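Local coordinates for LPXTG cell wall surface protein (Streptococcus gordonii, PDB 4IGB) that is a peptidoglycan-anchored surface protein that probably serves the bacterium as an adhesin, this chain being its N-terminal two-domain part, at residues C[14-19]-C[221-226]; C[26-31]-C[324-329]; C[174-179]-C[211-216]; C[194-199]-C[260-265]; C[225-230]-C[255-260]. All coordinates share one frame; numbering follows the deposited sequence.

Contact 1 (C[14-19]-C[221-226])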
# COMPACT_ATOMS: atom_id res chain seq x y z
N ALA C 14 -7.82 -15.31 2.73
CA ALA C 14 -8.39 -14.79 3.97
C ALA C 14 -8.31 -13.26 4.01
O ALA C 14 -7.23 -12.67 3.96
CB ALA C 14 -7.68 -15.40 5.17
N LEU C 15 -9.47 -12.62 4.06
CA LEU C 15 -9.55 -11.18 4.19
C LEU C 15 -10.09 -10.80 5.56
O LEU C 15 -11.10 -11.34 6.00
CB LEU C 15 -10.48 -10.61 3.12
CG LEU C 15 -11.05 -9.23 3.43
CD1 LEU C 15 -9.97 -8.16 3.31
CD2 LEU C 15 -12.22 -8.89 2.49
N GLU C 16 -9.42 -9.87 6.22
CA GLU C 16 -9.88 -9.38 7.50
C GLU C 16 -10.43 -7.95 7.35
O GLU C 16 -9.74 -7.04 6.91
CB GLU C 16 -8.73 -9.41 8.51
CG GLU C 16 -9.06 -8.72 9.80
CD GLU C 16 -7.95 -8.79 10.82
OE1 GLU C 16 -6.78 -9.05 10.44
OE2 GLU C 16 -8.24 -8.60 12.02
N GLU C 17 -11.70 -7.77 7.68
CA GLU C 17 -12.29 -6.44 7.61
C GLU C 17 -12.48 -5.94 9.02
O GLU C 17 -13.12 -6.59 9.84
CB GLU C 17 -13.62 -6.46 6.87
CG GLU C 17 -13.47 -6.78 5.40
CD GLU C 17 -14.78 -6.67 4.65
OE1 GLU C 17 -15.77 -7.28 5.10
OE2 GLU C 17 -14.83 -5.97 3.62
N ILE C 18 -11.87 -4.80 9.32
CA ILE C 18 -11.88 -4.31 10.68
C ILE C 18 -12.54 -2.95 10.70
O ILE C 18 -12.36 -2.15 9.78
CB ILE C 18 -10.45 -4.25 11.25
CG1 ILE C 18 -9.98 -5.67 11.57
CG2 ILE C 18 -10.40 -3.41 12.52
CD1 ILE C 18 -8.56 -5.75 12.07
N LYS C 19 -13.32 -2.70 11.73
CA LYS C 19 -13.83 -1.36 11.96
C LYS C 19 -13.68 -1.02 13.43
O LYS C 19 -14.22 -1.71 14.29
CB LYS C 19 -15.28 -1.23 11.52
CG LYS C 19 -15.92 0.08 11.94
CD LYS C 19 -17.39 0.13 11.55
CE LYS C 19 -17.57 0.30 10.06
NZ LYS C 19 -19.02 0.43 9.74
N VAL C 221 -6.95 -8.59 -1.26
CA VAL C 221 -6.74 -7.71 -0.11
C VAL C 221 -6.62 -8.51 1.19
O VAL C 221 -7.41 -9.42 1.44
CB VAL C 221 -7.86 -6.66 0.01
CG1 VAL C 221 -7.65 -5.78 1.24
CG2 VAL C 221 -7.89 -5.81 -1.25
N ASN C 222 -5.63 -8.18 2.00
CA ASN C 222 -5.39 -8.89 3.23
C ASN C 222 -6.17 -8.30 4.39
O ASN C 222 -6.70 -9.04 5.23
CB ASN C 222 -3.91 -8.87 3.57
CG ASN C 222 -3.60 -9.59 4.86
OD1 ASN C 222 -3.52 -8.98 5.92
ND2 ASN C 222 -3.44 -10.90 4.78
N LEU C 223 -6.25 -6.98 4.44
CA LEU C 223 -6.86 -6.29 5.56
C LEU C 223 -7.51 -4.98 5.12
O LEU C 223 -6.89 -4.17 4.43
CB LEU C 223 -5.81 -6.04 6.64
CG LEU C 223 -6.25 -5.60 8.04
CD1 LEU C 223 -5.08 -5.75 9.01
CD2 LEU C 223 -6.73 -4.18 8.04
N ARG C 224 -8.76 -4.80 5.50
CA ARG C 224 -9.49 -3.58 5.17
C ARG C 224 -9.92 -2.87 6.46
O ARG C 224 -10.76 -3.38 7.21
CB ARG C 224 -10.68 -3.91 4.29
CG ARG C 224 -11.44 -2.70 3.80
CD ARG C 224 -12.25 -2.15 4.93
NE ARG C 224 -13.61 -2.64 4.89
CZ ARG C 224 -14.39 -2.80 5.96
NH1 ARG C 224 -13.95 -2.56 7.18
NH2 ARG C 224 -15.63 -3.23 5.78
N LEU C 225 -9.34 -1.70 6.71
CA LEU C 225 -9.57 -0.95 7.95
C LEU C 225 -10.52 0.23 7.71
O LEU C 225 -10.29 1.02 6.81
CB LEU C 225 -8.25 -0.44 8.55
CG LEU C 225 -8.43 0.55 9.72
CD1 LEU C 225 -8.93 -0.17 10.97
CD2 LEU C 225 -7.14 1.29 10.03
N MET C 226 -11.58 0.31 8.51
CA MET C 226 -12.44 1.48 8.55
C MET C 226 -12.50 2.07 9.96
O MET C 226 -12.35 1.34 10.96
CB MET C 226 -13.86 1.11 8.16
CG MET C 226 -14.17 1.13 6.69
SD MET C 226 -15.87 0.61 6.57
CE MET C 226 -16.23 0.87 4.83
O HOH W 1 -4.62 -12.85 3.13
O HOH W 2 -4.54 -10.31 8.22

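Contact 2 (C[26-31]-C[324-329]). With SO4 (sulfate ion), chain N.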
# COMPACT_ATOMS: atom_id res chain seq x y z
N THR C 26 -4.16 9.90 11.14
CA THR C 26 -2.87 9.98 11.82
C THR C 26 -2.10 8.65 11.83
O THR C 26 -1.25 8.41 12.70
CB THR C 26 -3.02 10.52 13.25
OG1 THR C 26 -3.84 9.63 14.01
CG2 THR C 26 -3.68 11.91 13.21
N LEU C 27 -2.39 7.78 10.87
CA LEU C 27 -1.59 6.58 10.72
C LEU C 27 -0.15 7.03 10.55
O LEU C 27 0.10 8.15 10.11
CB LEU C 27 -2.05 5.79 9.49
CG LEU C 27 -3.40 5.09 9.63
CD1 LEU C 27 -3.84 4.50 8.30
CD2 LEU C 27 -3.32 4.01 10.70
N ASP C 28 0.81 6.19 10.92
CA ASP C 28 2.21 6.52 10.70
C ASP C 28 2.81 5.67 9.58
O ASP C 28 3.95 5.24 9.65
CB ASP C 28 3.01 6.35 11.99
CG ASP C 28 4.47 6.78 11.85
OD1 ASP C 28 4.77 7.61 10.97
OD2 ASP C 28 5.32 6.28 12.63
N ILE C 29 2.02 5.41 8.55
CA ILE C 29 2.51 4.56 7.48
C ILE C 29 3.40 5.36 6.53
O ILE C 29 3.37 6.59 6.54
CB ILE C 29 1.37 3.90 6.72
CG1 ILE C 29 0.44 4.96 6.14
CG2 ILE C 29 0.60 2.96 7.65
CD1 ILE C 29 -0.69 4.38 5.36
N ARG C 30 4.20 4.66 5.74
CA ARG C 30 5.13 5.30 4.85
C ARG C 30 4.46 5.63 3.52
O ARG C 30 3.93 4.75 2.84
CB ARG C 30 6.34 4.40 4.62
CG ARG C 30 7.30 4.90 3.54
CD ARG C 30 8.20 3.77 3.05
NE ARG C 30 9.43 3.65 3.83
CZ ARG C 30 10.54 4.32 3.55
NH1 ARG C 30 10.58 5.14 2.50
NH2 ARG C 30 11.62 4.17 4.31
N LYS C 31 4.49 6.91 3.15
CA LYS C 31 3.92 7.34 1.88
C LYS C 31 5.04 7.44 0.85
O LYS C 31 6.03 8.13 1.07
CB LYS C 31 3.19 8.67 2.04
CG LYS C 31 2.44 9.12 0.81
CD LYS C 31 1.72 10.44 1.05
CE LYS C 31 0.62 10.67 0.03
NZ LYS C 31 -0.03 11.99 0.29
N GLY C 324 -2.55 0.60 14.59
CA GLY C 324 -3.21 1.86 14.36
C GLY C 324 -2.24 2.99 14.12
O GLY C 324 -2.65 4.10 13.82
N LYS C 325 -0.94 2.70 14.27
CA LYS C 325 0.11 3.67 13.92
C LYS C 325 1.11 3.08 12.90
O LYS C 325 1.15 3.52 11.76
CB LYS C 325 0.84 4.18 15.16
CG LYS C 325 0.02 5.19 15.98
CD LYS C 325 -0.30 6.43 15.16
CE LYS C 325 -0.95 7.52 16.00
NZ LYS C 325 -2.34 7.18 16.39
N ASP C 326 1.91 2.11 13.33
CA ASP C 326 2.88 1.49 12.44
C ASP C 326 2.20 0.55 11.45
O ASP C 326 2.54 0.50 10.27
CB ASP C 326 3.92 0.72 13.26
CG ASP C 326 4.71 1.63 14.19
OD1 ASP C 326 4.99 2.77 13.77
OD2 ASP C 326 5.02 1.21 15.33
N ILE C 327 1.23 -0.21 11.94
CA ILE C 327 0.50 -1.13 11.09
C ILE C 327 -0.97 -0.83 11.25
O ILE C 327 -1.36 -0.20 12.24
CB ILE C 327 0.81 -2.59 11.46
CG1 ILE C 327 0.56 -2.83 12.95
CG2 ILE C 327 2.25 -2.92 11.10
CD1 ILE C 327 0.87 -4.25 13.42
N LEU C 328 -1.78 -1.26 10.29
CA LEU C 328 -3.18 -0.85 10.24
C LEU C 328 -4.03 -1.34 11.42
O LEU C 328 -4.95 -0.65 11.87
CB LEU C 328 -3.84 -1.27 8.92
CG LEU C 328 -3.30 -0.59 7.66
CD1 LEU C 328 -4.11 -1.07 6.47
CD2 LEU C 328 -3.36 0.93 7.76
N ALA C 329 -3.73 -2.54 11.90
CA ALA C 329 -4.52 -3.09 13.00
C ALA C 329 -3.72 -4.12 13.80
O ALA C 329 -2.58 -4.43 13.45
CB ALA C 329 -5.81 -3.69 12.48
S SO4 N . -0.99 11.42 4.01
O1 SO4 N . -1.75 12.05 5.09
O2 SO4 N . -0.49 10.12 4.46
O3 SO4 N . 0.16 12.26 3.66
O4 SO4 N . -1.85 11.26 2.84
O HOH W 3 -4.00 6.56 13.98

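Contact 3 (C[174-179]-C[211-216])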
# COMPACT_ATOMS: atom_id res chain seq x y z
N ASP C 174 -14.93 6.12 -15.46
CA ASP C 174 -14.61 4.97 -14.63
C ASP C 174 -13.24 4.50 -15.09
O ASP C 174 -13.10 4.02 -16.23
CB ASP C 174 -15.63 3.84 -14.83
CG ASP C 174 -15.23 2.55 -14.10
OD1 ASP C 174 -14.08 2.44 -13.63
OD2 ASP C 174 -16.08 1.64 -14.00
N ALA C 175 -12.25 4.67 -14.23
CA ALA C 175 -10.89 4.24 -14.52
C ALA C 175 -10.61 2.94 -13.79
O ALA C 175 -10.92 2.81 -12.60
CB ALA C 175 -9.89 5.30 -14.09
N ASP C 176 -10.05 1.98 -14.52
CA ASP C 176 -9.62 0.70 -13.97
C ASP C 176 -8.09 0.70 -13.96
O ASP C 176 -7.46 0.74 -15.02
CB ASP C 176 -10.18 -0.44 -14.84
CG ASP C 176 -9.78 -1.82 -14.35
OD1 ASP C 176 -8.63 -2.01 -13.92
OD2 ASP C 176 -10.63 -2.74 -14.39
N VAL C 177 -7.50 0.65 -12.77
CA VAL C 177 -6.09 0.99 -12.59
C VAL C 177 -5.35 -0.05 -11.76
O VAL C 177 -5.87 -0.56 -10.76
CB VAL C 177 -5.94 2.36 -11.87
CG1 VAL C 177 -4.50 2.83 -11.88
CG2 VAL C 177 -6.84 3.40 -12.51
N THR C 178 -4.11 -0.36 -12.15
CA THR C 178 -3.32 -1.30 -11.37
C THR C 178 -2.09 -0.60 -10.88
O THR C 178 -1.34 -0.02 -11.67
CB THR C 178 -2.92 -2.55 -12.19
OG1 THR C 178 -4.10 -3.28 -12.55
CG2 THR C 178 -1.99 -3.46 -11.37
N ALA C 179 -1.91 -0.60 -9.56
CA ALA C 179 -0.73 -0.03 -8.96
C ALA C 179 0.12 -1.16 -8.44
O ALA C 179 -0.40 -2.13 -7.86
CB ALA C 179 -1.12 0.92 -7.81
N THR C 211 -17.10 6.96 -6.42
CA THR C 211 -16.88 5.57 -6.02
C THR C 211 -15.41 5.17 -6.13
O THR C 211 -14.76 5.46 -7.12
CB THR C 211 -17.69 4.61 -6.93
OG1 THR C 211 -19.07 4.94 -6.86
CG2 THR C 211 -17.48 3.15 -6.53
N PHE C 212 -14.90 4.50 -5.10
CA PHE C 212 -13.60 3.87 -5.16
C PHE C 212 -13.83 2.35 -5.16
O PHE C 212 -14.73 1.85 -4.48
CB PHE C 212 -12.73 4.29 -3.97
CG PHE C 212 -11.41 3.57 -3.90
CD1 PHE C 212 -10.31 4.03 -4.61
CD2 PHE C 212 -11.27 2.43 -3.11
CE1 PHE C 212 -9.09 3.36 -4.55
CE2 PHE C 212 -10.06 1.76 -3.03
CZ PHE C 212 -8.96 2.22 -3.76
N TYR C 213 -13.05 1.61 -5.93
CA TYR C 213 -13.25 0.17 -5.91
C TYR C 213 -11.98 -0.62 -6.02
O TYR C 213 -10.93 -0.08 -6.36
CB TYR C 213 -14.28 -0.27 -6.95
CG TYR C 213 -13.92 -0.09 -8.41
CD1 TYR C 213 -14.40 0.99 -9.14
CD2 TYR C 213 -13.17 -1.05 -9.08
CE1 TYR C 213 -14.12 1.14 -10.48
CE2 TYR C 213 -12.88 -0.91 -10.44
CZ TYR C 213 -13.36 0.19 -11.13
OH TYR C 213 -13.09 0.35 -12.47
N VAL C 214 -12.08 -1.91 -5.69
CA VAL C 214 -10.95 -2.81 -5.80
C VAL C 214 -11.44 -4.04 -6.54
O VAL C 214 -12.43 -4.65 -6.15
CB VAL C 214 -10.37 -3.22 -4.43
CG1 VAL C 214 -9.38 -4.39 -4.62
CG2 VAL C 214 -9.66 -2.03 -3.77
N LYS C 215 -10.76 -4.38 -7.63
CA LYS C 215 -11.14 -5.56 -8.37
C LYS C 215 -10.61 -6.80 -7.64
O LYS C 215 -9.56 -6.72 -7.02
CB LYS C 215 -10.66 -5.45 -9.81
CG LYS C 215 -11.54 -4.46 -10.59
CD LYS C 215 -11.15 -4.30 -12.02
CE LYS C 215 -11.01 -5.63 -12.75
NZ LYS C 215 -10.01 -5.44 -13.85
N ASN C 216 -11.36 -7.90 -7.66
CA ASN C 216 -10.90 -9.17 -7.08
C ASN C 216 -10.60 -8.99 -5.59
O ASN C 216 -9.65 -9.56 -5.06
CB ASN C 216 -9.65 -9.68 -7.81
CG ASN C 216 -9.51 -11.21 -7.78
OD1 ASN C 216 -8.42 -11.75 -8.03
ND2 ASN C 216 -10.61 -11.91 -7.49

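Contact 4 (C[194-199]-C[260-265]). With NA (sodium ion), chain R.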
# COMPACT_ATOMS: atom_id res chain seq x y z
N VAL C 194 -0.24 -0.67 0.31
CA VAL C 194 -1.39 -0.13 1.02
C VAL C 194 -1.95 1.08 0.27
O VAL C 194 -1.20 1.94 -0.18
CB VAL C 194 -0.99 0.31 2.44
CG1 VAL C 194 -2.05 1.23 3.04
CG2 VAL C 194 -0.75 -0.90 3.33
N MET C 195 -3.26 1.12 0.12
CA MET C 195 -3.90 2.31 -0.39
C MET C 195 -4.81 2.87 0.70
O MET C 195 -5.30 2.12 1.53
CB MET C 195 -4.69 2.01 -1.67
CG MET C 195 -3.75 1.66 -2.83
SD MET C 195 -4.56 1.62 -4.43
CE MET C 195 -4.85 3.39 -4.69
N LYS C 196 -4.98 4.18 0.69
CA LYS C 196 -5.86 4.84 1.65
C LYS C 196 -6.67 5.91 0.95
O LYS C 196 -6.35 7.09 1.04
CB LYS C 196 -5.03 5.47 2.76
CG LYS C 196 -5.88 6.13 3.85
CD LYS C 196 -5.00 6.67 4.96
CE LYS C 196 -4.11 7.80 4.46
NZ LYS C 196 -4.88 8.89 3.81
N PRO C 197 -7.71 5.51 0.22
CA PRO C 197 -8.52 6.54 -0.44
C PRO C 197 -9.23 7.38 0.61
O PRO C 197 -9.50 6.87 1.70
CB PRO C 197 -9.54 5.73 -1.23
CG PRO C 197 -9.36 4.30 -0.82
CD PRO C 197 -8.38 4.21 0.27
N THR C 198 -9.50 8.64 0.28
CA THR C 198 -10.15 9.55 1.21
C THR C 198 -11.15 10.44 0.48
O THR C 198 -11.17 10.52 -0.76
CB THR C 198 -9.12 10.47 1.94
OG1 THR C 198 -8.51 11.37 1.01
CG2 THR C 198 -8.04 9.64 2.62
N ASP C 199 -12.01 11.09 1.26
CA ASP C 199 -12.88 12.11 0.72
C ASP C 199 -13.73 11.59 -0.41
O ASP C 199 -13.96 12.29 -1.39
CB ASP C 199 -12.06 13.30 0.22
CG ASP C 199 -12.93 14.52 -0.05
OD1 ASP C 199 -13.87 14.74 0.74
OD2 ASP C 199 -12.71 15.23 -1.06
N GLY C 260 -13.33 7.68 4.01
CA GLY C 260 -12.09 7.09 3.56
C GLY C 260 -11.88 5.74 4.23
O GLY C 260 -12.65 5.34 5.10
N LEU C 261 -10.84 5.03 3.82
CA LEU C 261 -10.48 3.76 4.45
C LEU C 261 -9.07 3.38 4.10
O LEU C 261 -8.43 4.05 3.29
CB LEU C 261 -11.48 2.64 4.12
CG LEU C 261 -12.07 2.27 2.75
CD1 LEU C 261 -11.87 3.29 1.65
CD2 LEU C 261 -11.64 0.90 2.28
N ALA C 262 -8.56 2.31 4.71
CA ALA C 262 -7.21 1.86 4.41
C ALA C 262 -7.24 0.40 4.01
O ALA C 262 -7.99 -0.39 4.56
CB ALA C 262 -6.28 2.08 5.62
N LEU C 263 -6.42 0.05 3.02
CA LEU C 263 -6.41 -1.32 2.48
C LEU C 263 -4.99 -1.85 2.37
O LEU C 263 -4.16 -1.24 1.71
CB LEU C 263 -7.04 -1.35 1.10
CG LEU C 263 -8.50 -0.92 0.99
CD1 LEU C 263 -8.66 0.03 -0.19
CD2 LEU C 263 -9.38 -2.14 0.85
N ARG C 264 -4.73 -2.98 3.01
CA ARG C 264 -3.47 -3.66 2.84
C ARG C 264 -3.60 -4.83 1.86
O ARG C 264 -4.41 -5.74 2.06
CB ARG C 264 -3.00 -4.20 4.17
CG ARG C 264 -1.81 -5.12 4.02
CD ARG C 264 -1.69 -6.05 5.22
NE ARG C 264 -1.40 -5.33 6.45
CZ ARG C 264 -1.55 -5.87 7.65
NH1 ARG C 264 -2.00 -7.12 7.76
NH2 ARG C 264 -1.26 -5.17 8.74
N SER C 265 -2.81 -4.80 0.79
CA SER C 265 -2.88 -5.85 -0.22
C SER C 265 -2.22 -7.15 0.24
O SER C 265 -1.44 -7.16 1.19
CB SER C 265 -2.24 -5.37 -1.52
OG SER C 265 -2.14 -6.43 -2.46
NA NA R . -14.07 17.17 1.04

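Contact 5 (C[225-230]-C[255-260]). With NA (sodium ion), chain R.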
# COMPACT_ATOMS: atom_id res chain seq x y z
N LEU C 225 -9.34 -1.70 6.71
CA LEU C 225 -9.57 -0.95 7.95
C LEU C 225 -10.52 0.23 7.71
O LEU C 225 -10.29 1.02 6.81
CB LEU C 225 -8.25 -0.44 8.55
CG LEU C 225 -8.43 0.55 9.72
CD1 LEU C 225 -8.93 -0.17 10.97
CD2 LEU C 225 -7.14 1.29 10.03
N MET C 226 -11.58 0.31 8.51
CA MET C 226 -12.44 1.48 8.55
C MET C 226 -12.50 2.07 9.96
O MET C 226 -12.35 1.34 10.96
CB MET C 226 -13.86 1.11 8.16
CG MET C 226 -14.17 1.13 6.69
SD MET C 226 -15.87 0.61 6.57
CE MET C 226 -16.23 0.87 4.83
N ASN C 227 -12.72 3.38 10.04
CA ASN C 227 -12.99 4.00 11.33
C ASN C 227 -14.47 3.78 11.68
O ASN C 227 -15.30 3.59 10.80
CB ASN C 227 -12.62 5.49 11.31
CG ASN C 227 -12.97 6.19 12.62
OD1 ASN C 227 -14.09 6.67 12.78
ND2 ASN C 227 -12.04 6.21 13.56
N ASN C 228 -14.79 3.78 12.97
CA ASN C 228 -16.18 3.58 13.41
C ASN C 228 -17.17 4.53 12.75
O ASN C 228 -18.34 4.21 12.58
CB ASN C 228 -16.30 3.78 14.93
CG ASN C 228 -15.65 2.67 15.70
OD1 ASN C 228 -15.05 2.89 16.76
ND2 ASN C 228 -15.76 1.45 15.18
N ALA C 229 -16.69 5.72 12.40
CA ALA C 229 -17.55 6.76 11.87
C ALA C 229 -17.77 6.62 10.36
O ALA C 229 -18.43 7.45 9.75
CB ALA C 229 -16.95 8.14 12.22
N ASN C 230 -17.23 5.57 9.75
CA ASN C 230 -17.36 5.42 8.30
C ASN C 230 -18.81 5.40 7.80
O ASN C 230 -19.64 4.68 8.33
CB ASN C 230 -16.62 4.17 7.81
CG ASN C 230 -16.47 4.16 6.31
OD1 ASN C 230 -17.42 3.86 5.58
ND2 ASN C 230 -15.26 4.44 5.85
N GLU C 255 -12.38 13.22 6.09
CA GLU C 255 -12.11 12.68 4.77
C GLU C 255 -11.45 11.31 4.89
O GLU C 255 -11.64 10.45 4.03
CB GLU C 255 -11.25 13.65 3.97
CG GLU C 255 -12.03 14.85 3.44
CD GLU C 255 -11.14 15.93 2.87
OE1 GLU C 255 -9.92 15.86 3.08
OE2 GLU C 255 -11.67 16.85 2.21
N ASN C 256 -10.70 11.11 5.97
CA ASN C 256 -10.09 9.81 6.27
C ASN C 256 -11.04 8.87 6.99
O ASN C 256 -11.22 7.74 6.58
CB ASN C 256 -8.83 9.99 7.12
CG ASN C 256 -7.62 10.42 6.30
OD1 ASN C 256 -6.88 9.58 5.79
ND2 ASN C 256 -7.41 11.73 6.18
N ASN C 257 -11.64 9.36 8.07
CA ASN C 257 -12.40 8.51 8.98
C ASN C 257 -13.86 8.31 8.60
O ASN C 257 -14.43 7.24 8.84
CB ASN C 257 -12.31 9.05 10.40
CG ASN C 257 -10.94 8.90 10.98
OD1 ASN C 257 -10.37 7.81 10.99
ND2 ASN C 257 -10.37 10.01 11.47
N VAL C 258 -14.47 9.33 8.00
CA VAL C 258 -15.87 9.26 7.61
C VAL C 258 -16.05 8.77 6.17
O VAL C 258 -16.94 7.95 5.89
CB VAL C 258 -16.59 10.64 7.81
CG1 VAL C 258 -18.04 10.58 7.36
CG2 VAL C 258 -16.51 11.06 9.28
N SER C 259 -15.22 9.24 5.25
CA SER C 259 -15.40 8.91 3.84
C SER C 259 -14.11 8.39 3.21
O SER C 259 -13.84 8.61 2.02
CB SER C 259 -15.90 10.14 3.06
OG SER C 259 -14.90 11.14 3.04
N GLY C 260 -13.33 7.68 4.01
CA GLY C 260 -12.09 7.09 3.56
C GLY C 260 -11.88 5.74 4.23
O GLY C 260 -12.65 5.34 5.10
NA NA R . -14.07 17.17 1.04
O HOH W 4 -13.19 4.96 8.00

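Contact 1 (C[14-19]-C[221-226])
R224 of strand 221-227 folds its side chain back against E17 of strand 15-20, residues 15-19 and 223-226 running parallel, 9° apart. Its CB sits beside E17 CG and E16 O. From there CG stands anti to the backbone N (chi1 -175°), and bends at the next two torsions bring the head round to the neighbouring strand. NE passes E17 OE2, and R224 CZ lies beneath E17 CB at 3.8 Å, the methylene resting over the centre of one guanidinium face while M226 SD covers the opposite face near its rim. At the edge, R224 NH1 ends 3.1 Å from I18 O, which lies in the guanidinium plane. R224 NH2 is 3.6 Å from E17 OE2, but that oxygen lies well out of the plane, and its hydrogen bond comes from Y217 OH. Four backbone bonds tie the strands, among them I18 N to R224 O at 2.8 Å. N222 and L223 both face R264 of strand 262-265, a classic beta bulge. Ahead of the corner at N222, V221 CG1 packs on L15 CD1 at 3.9 Å. With no N-H directed at the carboxylate, the attraction between buried R224 and E17 is probably one of charge alone, the face packing and the Y217 bond to E17 OE2 fixing where the groups lie.

Contact 2 (C[26-31]-C[324-329])
The junction between the N-terminal domain and the N2 domain passes through here: L27 and D28, in the loop leading to strand 30-31, meet K325 and L328 in the N2 loop between strands 311-318 and 334-339. One backbone bond joins the two, D28 N giving its hydrogen to K325 O at 2.8 Å, rather bent at 146°. L27 uses both branches. Its CD1 touches L328 CD2 at 3.6 Å, the two side chains crossing at about a right angle, while L27 CD2 lies against the carbonyl of G324, 3.2 Å from G324 O. L328 also reaches A262 and R264 of strand 262-265, which ties the N2 loop to a sheet of the first domain. D28 and D326 lie side by side and point the same way, with OD2 of D28 3.7 Å from OD1 of D326. Their repulsion is probably eased by the salt bridge from D28 OD1 to K290 and by the hydrogen bond that D326 OD2 takes from V322 N. Farther along, K31 is clear of the N2 loop; its extended chain carries NZ to a sulfate, probably from the crystallisation liquor, which Y287 OH also binds. K325 crosses T26 at a slant, its CD 3.3 Å from T26 O, and two bends (at chi2 and chi4) bring its ammonium round to a shared water. That water accepts from K325 NZ at 3.0 Å and from T26 OG1, and donates to G324 O at 2.8 Å.

Contact 3 (C[174-179]-C[211-216])
Y213 OH donates to D174 OD1 at 2.6 Å, the shortest sound polar bond between strands 171-183 and 211-215. These strands belong to one large antiparallel sheet but are not neighbours in it: strand 269-275 runs between them, and the side chains reach over it, the short segments being 8.5 Å apart at their axes and turned 54° from one another. Y213 sets out toward the far strand. Its ring hangs from a chi1 of 66°, CG lodged between backbone N and carbonyl carbon, and the hydroxyl comes out at D174. The carboxylate stands nearly upright to the ring, the planes 83° apart, with OD1 at the ring edge and in its plane; OD1 receives the proton on its syn lone pair. A175 O also approaches Y213 OH, at 3.3 Å and obliquely to the ring. R240 and S242 of strand 240-244 border the same tyrosine. Beside this pair, D176 and K215 cross at about a right angle and form a salt bridge, K215 NZ to D176 OD2 at 2.8 Å, although the position of OD2 is not quite certain. The other oxygen, D176 OD1, accepts from N113 ND2 of strand 104-119, so the carboxylate is held from two strands. The sheet face here is a polar one: each aspartate has its own donor from strand 211-215, one neutral and one charged, which probably steadies both acids, and strand 269-275 is bridged without a backbone bond between its two neighbours.

Contact 4 (C[194-199]-C[260-265])
M195 and L263 form an antiparallel hydrogen-bonded pair, the segments 194-199 and 260-265 running 176° apart, at the edge of a five-stranded mixed sheet in the N-terminal domain. M195 N gives to L263 O at 3.0 Å, in the carbonyl plane, and L263 N returns a bond to M195 O at 2.8 Å. Past M195 the chain leaves the strand, yet P197 O still takes L261 N at 3.1 Å. Next to the paired residues, V194 CG2 packs against R264 CB on one face of the sheet; the guanidinium of R264 goes on to salt bridges with E289 and with D419 of the N2 domain. Beyond the strand, P197 CG meets L261 CD1 at 3.7 Å and P197 CD lies 4.2 Å from L263 CD1. L261 can come so close because its CG sits between backbone N and carbonyl carbon (chi1 45°), which brings CD1 back to the CG-CD side of the proline ring. K196 turns its ammonium away to N256 OD1. At the end of the segment D199 points away from the strand pair and binds a sodium ion through OD1 at 2.5 Å, a site to which T249 O and E255 OE2 also contribute.

Contact 5 (C[225-230]-C[255-260])
A type I beta turn from N227 to N230, at the end of strand 221-227, sits against residues 257 and 258, at helix 252-257, where N227 meets N257 and N230 meets V258. N227 CB lies 3.2 Å from N257 OD1, the two side chains crossing with their amide planes 51° apart; the N257 amide itself is bonded to D23 OD1 and I24 N, so that it is fixed from outside. Within the turn, N230 N returns to N227 O. A second closure is an Asx turn: N227 has CG anti to its backbone nitrogen (chi1 176°), and its OD1 takes the hydrogen of A229 N at 2.8 Å. A229 CB then rests on V258 CG2 at 4.2 Å, while N230 CA approaches V258 O at 3.5 Å in a CA-H...O contact. A water does much of the polar joining: it accepts from N227 N at 2.6 Å and from N230 ND2 at 3.0 Å, and donates to N257 O at 2.7 Å. N230 OD1 takes L232 N. At the helix's far side from this turn, E255 extends to the sodium ion, OE2 at 2.7 Å.

Contacts 1 and 4 are the buried pairings of one sheet, joined where strand 221-227 meets strand 262-265; the first is parallel with an ion pair on one face, the second antiparallel, with proline and leucine packing beyond its strand. Contact 3 is also buried, but spans a strand in a different sheet by side chains alone, with F212 packing on P197 and L263 of contact 4. Contacts 2 and 5 are partly buried and made largely by loops and turns, each with one bridging water. Only contact 2 has its two segments in different domains, L328 touching L225 of contacts 1 and 5 and A262 of contact 4. Contacts 4 and 5 share G260 and bring D199 and E255 to one sodium ion.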